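Long-range contacts in probable glucarate dehydratase (PDB 3VDG), which probably catalyses the metal-dependent dehydration of glucarate, as a member of the enolase superfamily: residues 26-31 against 63-68; 95-100 against 145-150. All coordinates share one frame; numbering follows the deposited sequence.

Interaction 1: 26-31 against 63-68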
loop_
_atom_site.group_PDB
_atom_site.type_symbol
_atom_site.label_atom_id
_atom_site.label_comp_id
_atom_site.label_asym_id
_atom_site.label_seq_id
_atom_site.Cartn_x
_atom_site.Cartn_y
_atom_site.Cartn_z
ATOM N N ASN A 26 -19.790 19.869 -2.873
ATOM C CA ASN A 26 -18.392 19.562 -2.595
ATOM C C ASN A 26 -17.926 18.365 -3.435
ATOM O O ASN A 26 -17.099 17.537 -3.003
ATOM C CB ASN A 26 -18.194 19.277 -1.110
ATOM C CG ASN A 26 -16.729 19.238 -0.728
ATOM O OD1 ASN A 26 -15.913 19.928 -1.334
ATOM N ND2 ASN A 26 -16.383 18.410 0.264
ATOM N N ARG A 27 -18.448 18.298 -4.653
ATOM C CA ARG A 27 -18.250 17.134 -5.519
ATOM C C ARG A 27 -17.559 17.520 -6.822
ATOM O O ARG A 27 -17.909 18.527 -7.462
ATOM C CB ARG A 27 -19.612 16.466 -5.816
ATOM C CG ARG A 27 -19.553 15.295 -6.805
ATOM C CD ARG A 27 -20.818 14.438 -6.726
ATOM N NE ARG A 27 -20.843 13.366 -7.729
ATOM C CZ ARG A 27 -20.262 12.177 -7.560
ATOM N NH1 ARG A 27 -19.620 11.895 -6.424
ATOM N NH2 ARG A 27 -20.331 11.262 -8.517
ATOM N N ILE A 28 -16.559 16.731 -7.201
ATOM C CA ILE A 28 -15.896 16.902 -8.501
ATOM C C ILE A 28 -15.796 15.543 -9.175
ATOM O O ILE A 28 -15.116 14.634 -8.698
ATOM C CB ILE A 28 -14.519 17.585 -8.385
ATOM C CG1 ILE A 28 -13.771 17.528 -9.731
ATOM C CG2 ILE A 28 -13.704 17.007 -7.230
ATOM C CD1 ILE A 28 -12.552 18.426 -9.728
ATOM N N ARG A 29 -16.514 15.393 -10.269
ATOM C CA ARG A 29 -16.717 14.087 -10.832
ATOM C C ARG A 29 -16.469 14.098 -12.338
ATOM O O ARG A 29 -16.449 15.156 -12.985
ATOM C CB ARG A 29 -18.117 13.564 -10.483
ATOM C CG ARG A 29 -19.267 14.439 -10.980
ATOM C CD ARG A 29 -19.653 14.071 -12.409
ATOM N NE ARG A 29 -20.873 14.754 -12.846
ATOM C CZ ARG A 29 -21.504 14.499 -13.987
ATOM N NH1 ARG A 29 -21.046 13.562 -14.821
ATOM N NH2 ARG A 29 -22.620 15.150 -14.283
ATOM N N ILE A 30 -16.278 12.913 -12.881
ATOM C CA ILE A 30 -15.881 12.755 -14.264
ATOM C C ILE A 30 -17.081 12.965 -15.189
ATOM O O ILE A 30 -18.156 12.410 -14.937
ATOM C CB ILE A 30 -15.325 11.324 -14.466
ATOM C CG1 ILE A 30 -14.013 11.169 -13.672
ATOM C CG2 ILE A 30 -15.156 11.019 -15.962
ATOM C CD1 ILE A 30 -13.615 9.717 -13.413
ATOM N N THR A 31 -16.889 13.749 -16.254
ATOM C CA THR A 31 -17.945 13.944 -17.247
ATOM C C THR A 31 -17.639 13.193 -18.549
ATOM O O THR A 31 -18.523 12.939 -19.349
ATOM C CB THR A 31 -18.170 15.435 -17.546
ATOM O OG1 THR A 31 -16.930 16.031 -17.936
ATOM C CG2 THR A 31 -18.736 16.163 -16.302
ATOM N N LEU A 63 -8.896 13.544 -19.018
ATOM C CA LEU A 63 -10.043 13.124 -18.224
ATOM C C LEU A 63 -10.738 14.406 -17.770
ATOM O O LEU A 63 -10.164 15.189 -17.018
ATOM C CB LEU A 63 -9.576 12.298 -17.014
ATOM C CG LEU A 63 -10.703 11.822 -16.097
ATOM C CD1 LEU A 63 -11.514 10.761 -16.816
ATOM C CD2 LEU A 63 -10.184 11.269 -14.770
ATOM N N ASP A 64 -11.966 14.612 -18.246
ATOM C CA ASP A 64 -12.708 15.855 -18.019
ATOM C C ASP A 64 -13.680 15.743 -16.843
ATOM O O ASP A 64 -14.270 14.683 -16.621
ATOM C CB ASP A 64 -13.469 16.209 -19.299
ATOM C CG ASP A 64 -12.524 16.441 -20.480
ATOM O OD1 ASP A 64 -11.500 17.131 -20.291
ATOM O OD2 ASP A 64 -12.795 15.933 -21.587
ATOM N N THR A 65 -13.852 16.837 -16.101
ATOM C CA THR A 65 -14.697 16.834 -14.895
ATOM C C THR A 65 -15.723 17.975 -14.934
ATOM O O THR A 65 -15.587 18.915 -15.716
ATOM C CB THR A 65 -13.865 17.034 -13.611
ATOM O OG1 THR A 65 -13.287 18.347 -13.627
ATOM C CG2 THR A 65 -12.758 15.979 -13.491
ATOM N N ASP A 66 -16.715 17.921 -14.049
ATOM C CA ASP A 66 -17.745 18.964 -14.031
ATOM C C ASP A 66 -17.228 20.248 -13.391
ATOM O O ASP A 66 -17.922 21.261 -13.383
ATOM C CB ASP A 66 -19.032 18.473 -13.342
ATOM C CG ASP A 66 -18.812 18.099 -11.867
ATOM O OD1 ASP A 66 -17.645 18.005 -11.415
ATOM O OD2 ASP A 66 -19.819 17.913 -11.146
ATOM N N ALA A 67 -16.005 20.215 -12.866
ATOM C CA ALA A 67 -15.348 21.428 -12.368
ATOM C C ALA A 67 -14.590 22.132 -13.502
ATOM O O ALA A 67 -13.951 23.158 -13.290
ATOM C CB ALA A 67 -14.383 21.084 -11.241
ATOM N N GLY A 68 -14.624 21.560 -14.701
ATOM C CA GLY A 68 -13.806 22.089 -15.800
ATOM C C GLY A 68 -12.300 21.878 -15.621
ATOM O O GLY A 68 -11.504 22.519 -16.280
HETATM O O HOH W 1 -20.475 19.014 -8.680
HETATM O O HOH W 2 -17.199 20.186 -9.513
HETATM O O HOH W 3 -22.500 16.949 -11.840
HETATM O O HOH W 4 -16.924 18.580 -18.590
#

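Interaction 2: 95-100 against 145-150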
loop_
_atom_site.group_PDB
_atom_site.type_symbol
_atom_site.label_atom_id
_atom_site.label_comp_id
_atom_site.label_asym_id
_atom_site.label_seq_id
_atom_site.Cartn_x
_atom_site.Cartn_y
_atom_site.Cartn_z
ATOM N N ARG A 95 -18.374 9.605 -11.737
ATOM C CA ARG A 95 -17.690 9.152 -10.512
ATOM C C ARG A 95 -16.705 10.208 -10.037
ATOM O O ARG A 95 -16.033 10.835 -10.845
ATOM C CB ARG A 95 -16.948 7.832 -10.746
ATOM C CG ARG A 95 -17.856 6.711 -11.222
ATOM C CD ARG A 95 -18.862 6.323 -10.135
ATOM N NE ARG A 95 -19.914 5.477 -10.685
ATOM C CZ ARG A 95 -20.833 4.865 -9.947
ATOM N NH1 ARG A 95 -20.828 5.014 -8.636
ATOM N NH2 ARG A 95 -21.744 4.102 -10.522
ATOM N N SER A 96 -16.621 10.411 -8.723
ATOM C CA SER A 96 -15.686 11.361 -8.123
ATOM C C SER A 96 -14.251 10.991 -8.470
ATOM O O SER A 96 -13.911 9.819 -8.417
ATOM C CB SER A 96 -15.812 11.318 -6.605
ATOM O OG SER A 96 -14.787 12.093 -6.002
ATOM N N VAL A 97 -13.402 11.975 -8.752
ATOM C CA VAL A 97 -12.001 11.683 -9.072
ATOM C C VAL A 97 -11.248 11.241 -7.830
ATOM O O VAL A 97 -10.120 10.796 -7.944
ATOM C CB VAL A 97 -11.256 12.897 -9.696
ATOM C CG1 VAL A 97 -11.852 13.261 -11.057
ATOM C CG2 VAL A 97 -11.276 14.104 -8.763
ATOM N N PHE A 98 -11.854 11.385 -6.647
ATOM C CA PHE A 98 -11.239 10.878 -5.418
ATOM C C PHE A 98 -11.629 9.421 -5.145
ATOM O O PHE A 98 -11.055 8.764 -4.270
ATOM C CB PHE A 98 -11.619 11.759 -4.217
ATOM C CG PHE A 98 -10.957 13.110 -4.234
ATOM C CD1 PHE A 98 -9.720 13.299 -3.623
ATOM C CD2 PHE A 98 -11.563 14.191 -4.869
ATOM C CE1 PHE A 98 -9.094 14.530 -3.638
ATOM C CE2 PHE A 98 -10.936 15.428 -4.894
ATOM C CZ PHE A 98 -9.704 15.602 -4.280
ATOM N N SER A 99 -12.595 8.911 -5.898
ATOM C CA SER A 99 -13.069 7.534 -5.673
ATOM C C SER A 99 -12.367 6.524 -6.592
ATOM O O SER A 99 -13.013 5.796 -7.341
ATOM C CB SER A 99 -14.587 7.436 -5.853
ATOM O OG SER A 99 -15.284 8.210 -4.885
ATOM N N THR A 100 -11.046 6.453 -6.501
ATOM C CA THR A 100 -10.281 5.592 -7.386
ATOM C C THR A 100 -10.497 4.094 -7.109
ATOM O O THR A 100 -10.416 3.293 -8.034
ATOM C CB THR A 100 -8.779 5.968 -7.390
ATOM O OG1 THR A 100 -8.307 6.008 -6.040
ATOM C CG2 THR A 100 -8.589 7.373 -8.044
ATOM N N ASP A 145 -4.032 13.581 -10.981
ATOM C CA ASP A 145 -3.716 14.890 -11.552
ATOM C C ASP A 145 -4.850 15.881 -11.186
ATOM O O ASP A 145 -4.586 16.978 -10.702
ATOM C CB ASP A 145 -3.524 14.749 -13.080
ATOM C CG ASP A 145 -3.040 16.033 -13.773
ATOM O OD1 ASP A 145 -2.588 16.998 -13.109
ATOM O OD2 ASP A 145 -3.109 16.063 -15.029
ATOM N N VAL A 146 -6.109 15.494 -11.400
ATOM C CA VAL A 146 -7.231 16.358 -10.996
ATOM C C VAL A 146 -7.254 16.584 -9.478
ATOM O O VAL A 146 -7.399 17.718 -9.016
ATOM C CB VAL A 146 -8.603 15.836 -11.483
ATOM C CG1 VAL A 146 -9.717 16.809 -11.064
ATOM C CG2 VAL A 146 -8.604 15.696 -13.013
ATOM N N GLN A 147 -7.061 15.525 -8.697
ATOM C CA GLN A 147 -7.024 15.704 -7.238
ATOM C C GLN A 147 -6.009 16.784 -6.881
ATOM O O GLN A 147 -6.282 17.655 -6.054
ATOM C CB GLN A 147 -6.634 14.401 -6.538
ATOM C CG GLN A 147 -7.714 13.327 -6.581
ATOM C CD GLN A 147 -7.280 12.070 -5.866
ATOM O OE1 GLN A 147 -6.481 12.133 -4.944
ATOM N NE2 GLN A 147 -7.816 10.925 -6.273
ATOM N N GLY A 148 -4.817 16.694 -7.472
ATOM C CA GLY A 148 -3.743 17.651 -7.158
ATOM C C GLY A 148 -4.142 19.056 -7.583
ATOM O O GLY A 148 -3.930 20.022 -6.855
ATOM N N GLN A 149 -4.750 19.181 -8.757
ATOM C CA GLN A 149 -5.126 20.501 -9.236
ATOM C C GLN A 149 -6.176 21.136 -8.333
ATOM O O GLN A 149 -6.104 22.310 -7.997
ATOM C CB GLN A 149 -5.671 20.439 -10.661
ATOM C CG GLN A 149 -4.612 20.100 -11.706
ATOM C CD GLN A 149 -5.257 19.929 -13.055
ATOM O OE1 GLN A 149 -6.012 20.803 -13.489
ATOM N NE2 GLN A 149 -5.011 18.783 -13.710
ATOM N N VAL A 150 -7.166 20.360 -7.942
ATOM C CA VAL A 150 -8.245 20.935 -7.149
ATOM C C VAL A 150 -7.824 21.239 -5.700
ATOM O O VAL A 150 -8.340 22.168 -5.087
ATOM C CB VAL A 150 -9.531 20.072 -7.241
ATOM C CG1 VAL A 150 -9.447 18.906 -6.282
ATOM C CG2 VAL A 150 -10.769 20.928 -6.961
HETATM O O HOH W 5 -7.897 8.433 -4.748
#

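Interaction 1: 26-31 against 63-68
D66 grips the backbone of R29 with two hydrogen bonds. D66 OD1 accepts from R29 N at 3.1 Å, the hydrogen pointing almost straight at it (172°) from above the carboxylate plane, while D66 N returns a bond to R29 O at 3.0 Å. A chi1 of 62° folds the carboxylate back between the backbone N and carbonyl carbon, so that OD1 does the work of a strand carbonyl. The R29 side chain, bent at chi2, crosses that of D66 at about a right angle, with the guanidinium and carboxylate planes 56° apart; R29 NE lies 3.7 Å from D66 OD2, a long salt bridge that a water bonded to both atoms supplements. R29 NH1 is fixed by a bond to I30 O.

Further along, T31 N donates to D64 O at 2.8 Å, and I30 and T65 form an antiparallel non-hydrogen-bonded pair between the two sets of bonds. On the inner face, apolar side chains suit the packing: I28 CD1 reaches the small methyl of A67, CB, at 3.6 Å, and I30 CG2 meets L63 CD1 at 3.7 Å. A type I turn from T65 to G68 positions D66, closed by G68 N on T65 O, while L69 O receives the T65 hydroxyl. Helix 131-151 covers I28, L63 and T65. The chemistry implies a ladder prolonged past the end of strand 55-65, with a carboxylate taking the place of a main-chain acceptor.

Interaction 2: 95-100 against 145-150
Q147 lays its side chain across the ring of F98 and reaches past it to the backbone of V97. Q147 CG stands over one face of the F98 ring, 3.6 Å from the centroid and 19° off the normal, a CH-pi contact; beyond it the amide continues the stack, its plane turned only 22° from that of the ring. The chain is extended beyond CG, which carries the amide far enough for Q147 NE2 to donate to V97 O at 2.8 Å, with the acceptor in the amide plane. The other partner of Q147 NE2 is a water at 2.9 Å, which also gives a bond to F98 O and bonds with T100 OG1, a hydroxyl held as well by Q324. Glutamine suits this buried place: its methylenes are apolar enough for a phenyl face, and its amide meets the V97 carbonyl, a buried backbone acceptor in an irregular loop.

F98 meets V150 differently, at the ring edge, where F98 CZ is 3.9 Å from V150 CG1. V97 points its side chain at the helix, V97 CG2 coming to 3.9 Å from V146 CG1, and the two valines cross at about a right angle. An ST turn, S96 OG accepting from F98 N, and a type I turn from S96 to S99 bend the loop here; F98 brings its ring to the helix from the side.

R153 of the second subunit makes a cation-pi contact with F98, so the contact borders the dimer interface. The loop joins helix 79-92 to helix 100-111 and packs on helix 131-151, with T65 of strand 55-65 touching both V97 and V146.

Overall arrangement
Interactions 1 and 2 are neighbours, their centres about 8 Å apart. The segments 26-31 and 95-100 run side by side through two probable backbone hydrogen bonds, I30 N to R95 O at 2.9 Å and I28 O to V97 N at 3.2 Å. I28 also bridges the pair through its side chain, I28 CD1 lying 3.5 Å from V146 CG1, so the apolar face of interaction 1 runs into that of interaction 2. Both belong to the N-terminal sheet-and-helix part of the enolase fold and lie towards its outer end, with centres about 29 and 24 Å from the chain centre. Neither includes a ligand of the sodium ion, which D244, E269 and N292 bind in the barrel.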